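Local coordinates for protein Aln2 (Streptomyces sp. CM020, PDB 6P7L) that is of uncertain molecular role but, as a SnoaL-like member of the NTF2 superfamily, probably takes part in biosynthesis of the polyketide antibiotic alnumycin, at residues Gln42-Gln47 with His101-Met106. Residues are numbered along the deposited sequence; the frame is centred on the assembly and turned at random.
Sequences QFYARQ and HWFDMM
A single tyrosine carries the whole helix side of this contact: Tyr44 meets Phe103 through one ring face and Met106 obliquely, through its sulfur and methyl. The ring of Phe103 turns its edge to that face in a T-shaped (edge-to-face) stack, with centroids 5.6 Å apart and planes at 78°. Its leading atom is CE2, which comes within 3.8 Å of Tyr44 CD1. Met106 makes an oblique Met-aromatic contact, with SD 3.6 Å from Tyr44 CE2 and CE 3.5 Å from Tyr44 CD2. The Met106 chain runs extended as far as SD and then bends at chi3 (-65°), which lets sulfur and methyl lie together along the CD2–CE2 side of the tyrosine. The helix 34-52 here packs across the curved sheet of an NTF2-like (SnoaL-like) fold, and strand 98-110 is an outermost strand of that sheet within the chain. The strand turns a corner at Met105, where the backbone takes up positive phi (56°), yet Phe103 and Met106, on either side of the corner, both point toward the helix. No hydrogen bond crosses between 42-47 and 101-106. The buried polar end of Tyr44 is instead held by the sheet: its OH hydrogen-bonds with Asp143 and Thr118, which holds the end of the side chain in place. Tyr120 meets both aromatic rings, and a glycerol, probably from the crystallisation liquor, lies about 4 Å from the Phe103 side chain. Around the corner, Met105 O accepts a hydrogen bond from His49 of a neighbouring subunit, while Gln42 of that neighbouring subunit hydrogen-bonds through NE2 to Met106 O.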
loop_
_atom_site.group_PDB
_atom_site.type_symbol
_atom_site.label_atom_id
_atom_site.label_comp_id
_atom_site.label_asym_id
_atom_site.label_seq_id
_atom_site.Cartn_x
_atom_site.Cartn_y
_atom_site.Cartn_z
ATOM N N GLN A 42 9.982 -5.125 -5.835
ATOM C CA GLN A 42 10.085 -6.586 -5.859
ATOM C C GLN A 42 11.019 -7.073 -4.760
ATOM O O GLN A 42 10.779 -8.121 -4.152
ATOM C CB GLN A 42 10.554 -7.068 -7.237
ATOM C CG GLN A 42 9.574 -6.698 -8.348
ATOM C CD GLN A 42 8.182 -7.206 -8.044
ATOM O OE1 GLN A 42 7.914 -8.410 -8.116
ATOM N NE2 GLN A 42 7.323 -6.298 -7.575
ATOM N N PHE A 43 12.110 -6.341 -4.511
ATOM C CA PHE A 43 12.987 -6.680 -3.395
ATOM C C PHE A 43 12.217 -6.714 -2.079
ATOM O O PHE A 43 12.313 -7.671 -1.307
ATOM C CB PHE A 43 14.124 -5.668 -3.308
ATOM C CG PHE A 43 15.009 -5.864 -2.099
ATOM C CD1 PHE A 43 16.007 -6.818 -2.084
ATOM C CD2 PHE A 43 14.827 -5.063 -0.976
ATOM C CE1 PHE A 43 16.812 -6.965 -0.970
ATOM C CE2 PHE A 43 15.601 -5.225 0.130
ATOM C CZ PHE A 43 16.599 -6.181 0.135
ATOM N N TYR A 44 11.440 -5.680 -1.814
ATOM C CA TYR A 44 10.757 -5.586 -0.528
ATOM C C TYR A 44 9.616 -6.602 -0.410
ATOM O O TYR A 44 9.397 -7.175 0.670
ATOM C CB TYR A 44 10.219 -4.175 -0.353
ATOM C CG TYR A 44 11.206 -3.140 0.083
ATOM C CD1 TYR A 44 12.079 -3.376 1.136
ATOM C CD2 TYR A 44 11.300 -1.927 -0.574
ATOM C CE1 TYR A 44 12.989 -2.413 1.533
ATOM C CE2 TYR A 44 12.167 -0.971 -0.158
ATOM C CZ TYR A 44 13.020 -1.194 0.871
ATOM O OH TYR A 44 13.924 -0.252 1.281
ATOM N N ALA A 45 8.892 -6.846 -1.508
ATOM C CA ALA A 45 7.835 -7.846 -1.472
ATOM C C ALA A 45 8.424 -9.199 -1.088
ATOM O O ALA A 45 7.908 -9.896 -0.197
ATOM C CB ALA A 45 7.127 -7.919 -2.837
ATOM N N ARG A 46 9.525 -9.577 -1.746
ATOM C CA ARG A 46 10.141 -10.870 -1.450
ATOM C C ARG A 46 10.753 -10.866 -0.056
ATOM O O ARG A 46 10.664 -11.863 0.682
ATOM C CB ARG A 46 11.175 -11.191 -2.525
ATOM C CG ARG A 46 10.486 -11.432 -3.932
ATOM C CD ARG A 46 11.351 -11.981 -5.004
ATOM N NE ARG A 46 10.520 -12.724 -5.965
ATOM C CZ ARG A 46 9.901 -12.175 -7.007
ATOM N NH1 ARG A 46 10.023 -10.877 -7.250
ATOM N NH2 ARG A 46 9.170 -12.921 -7.823
ATOM N N GLN A 47 11.360 -9.752 0.344
ATOM C CA GLN A 47 11.980 -9.712 1.666
ATOM C C GLN A 47 10.939 -9.903 2.769
ATOM O O GLN A 47 11.174 -10.637 3.746
ATOM C CB GLN A 47 12.708 -8.392 1.862
ATOM C CG GLN A 47 13.611 -8.336 3.103
ATOM C CD GLN A 47 14.175 -6.959 3.326
ATOM O OE1 GLN A 47 13.410 -5.983 3.457
ATOM N NE2 GLN A 47 15.505 -6.847 3.339
ATOM N N HIS A 101 3.509 -7.554 7.091
ATOM C CA HIS A 101 4.118 -6.227 7.042
ATOM C C HIS A 101 3.510 -5.492 5.858
ATOM O O HIS A 101 3.375 -6.065 4.774
ATOM C CB HIS A 101 5.640 -6.291 6.892
ATOM C CG HIS A 101 6.364 -6.543 8.176
ATOM N ND1 HIS A 101 6.326 -7.758 8.821
ATOM C CD2 HIS A 101 7.097 -5.726 8.966
ATOM C CE1 HIS A 101 7.032 -7.694 9.932
ATOM N NE2 HIS A 101 7.508 -6.471 10.045
ATOM N N TRP A 102 3.138 -4.230 6.083
ATOM C CA TRP A 102 2.565 -3.343 5.084
ATOM C C TRP A 102 3.461 -2.109 4.987
ATOM O O TRP A 102 3.676 -1.426 5.992
ATOM C CB TRP A 102 1.141 -2.934 5.503
ATOM C CG TRP A 102 0.219 -4.052 5.669
ATOM C CD1 TRP A 102 0.117 -4.865 6.774
ATOM C CD2 TRP A 102 -0.731 -4.538 4.727
ATOM N NE1 TRP A 102 -0.860 -5.812 6.578
ATOM C CE2 TRP A 102 -1.377 -5.646 5.322
ATOM C CE3 TRP A 102 -1.096 -4.161 3.431
ATOM C CZ2 TRP A 102 -2.375 -6.358 4.668
ATOM C CZ3 TRP A 102 -2.064 -4.892 2.789
ATOM C CH2 TRP A 102 -2.692 -5.969 3.410
ATOM N N PHE A 103 3.955 -1.819 3.790
ATOM C CA PHE A 103 4.757 -0.630 3.526
ATOM C C PHE A 103 3.949 0.279 2.621
ATOM O O PHE A 103 3.187 -0.212 1.768
ATOM C CB PHE A 103 6.058 -0.935 2.794
ATOM C CG PHE A 103 7.035 -1.782 3.534
ATOM C CD1 PHE A 103 6.839 -2.174 4.857
ATOM C CD2 PHE A 103 8.203 -2.158 2.897
ATOM C CE1 PHE A 103 7.773 -2.959 5.483
ATOM C CE2 PHE A 103 9.135 -2.924 3.518
ATOM C CZ PHE A 103 8.920 -3.336 4.814
ATOM N N ASP A 104 4.156 1.586 2.751
ATOM C CA ASP A 104 3.502 2.540 1.866
ATOM C C ASP A 104 4.241 3.864 1.938
ATOM O O ASP A 104 5.124 4.077 2.791
ATOM C CB ASP A 104 2.032 2.686 2.258
ATOM C CG ASP A 104 1.132 3.111 1.115
ATOM O OD1 ASP A 104 1.564 3.144 -0.068
ATOM O OD2 ASP A 104 -0.038 3.406 1.435
ATOM N N MET A 105 3.873 4.755 1.003
ATOM C CA MET A 105 4.404 6.122 0.920
ATOM C C MET A 105 5.933 6.108 0.830
ATOM O O MET A 105 6.633 6.789 1.608
ATOM C CB MET A 105 3.986 6.996 2.116
ATOM C CG MET A 105 2.559 7.494 2.250
ATOM S SD MET A 105 1.731 8.155 0.792
ATOM C CE MET A 105 1.133 6.482 0.506
ATOM N N MET A 106 6.455 5.327 -0.114
ATOM C CA MET A 106 7.888 5.067 -0.196
ATOM C C MET A 106 8.585 6.000 -1.181
ATOM O O MET A 106 8.247 6.012 -2.370
ATOM C CB MET A 106 8.147 3.623 -0.615
ATOM C CG MET A 106 9.591 3.284 -0.643
ATOM S SD MET A 106 9.831 1.593 -1.230
ATOM C CE MET A 106 9.022 0.674 0.102
#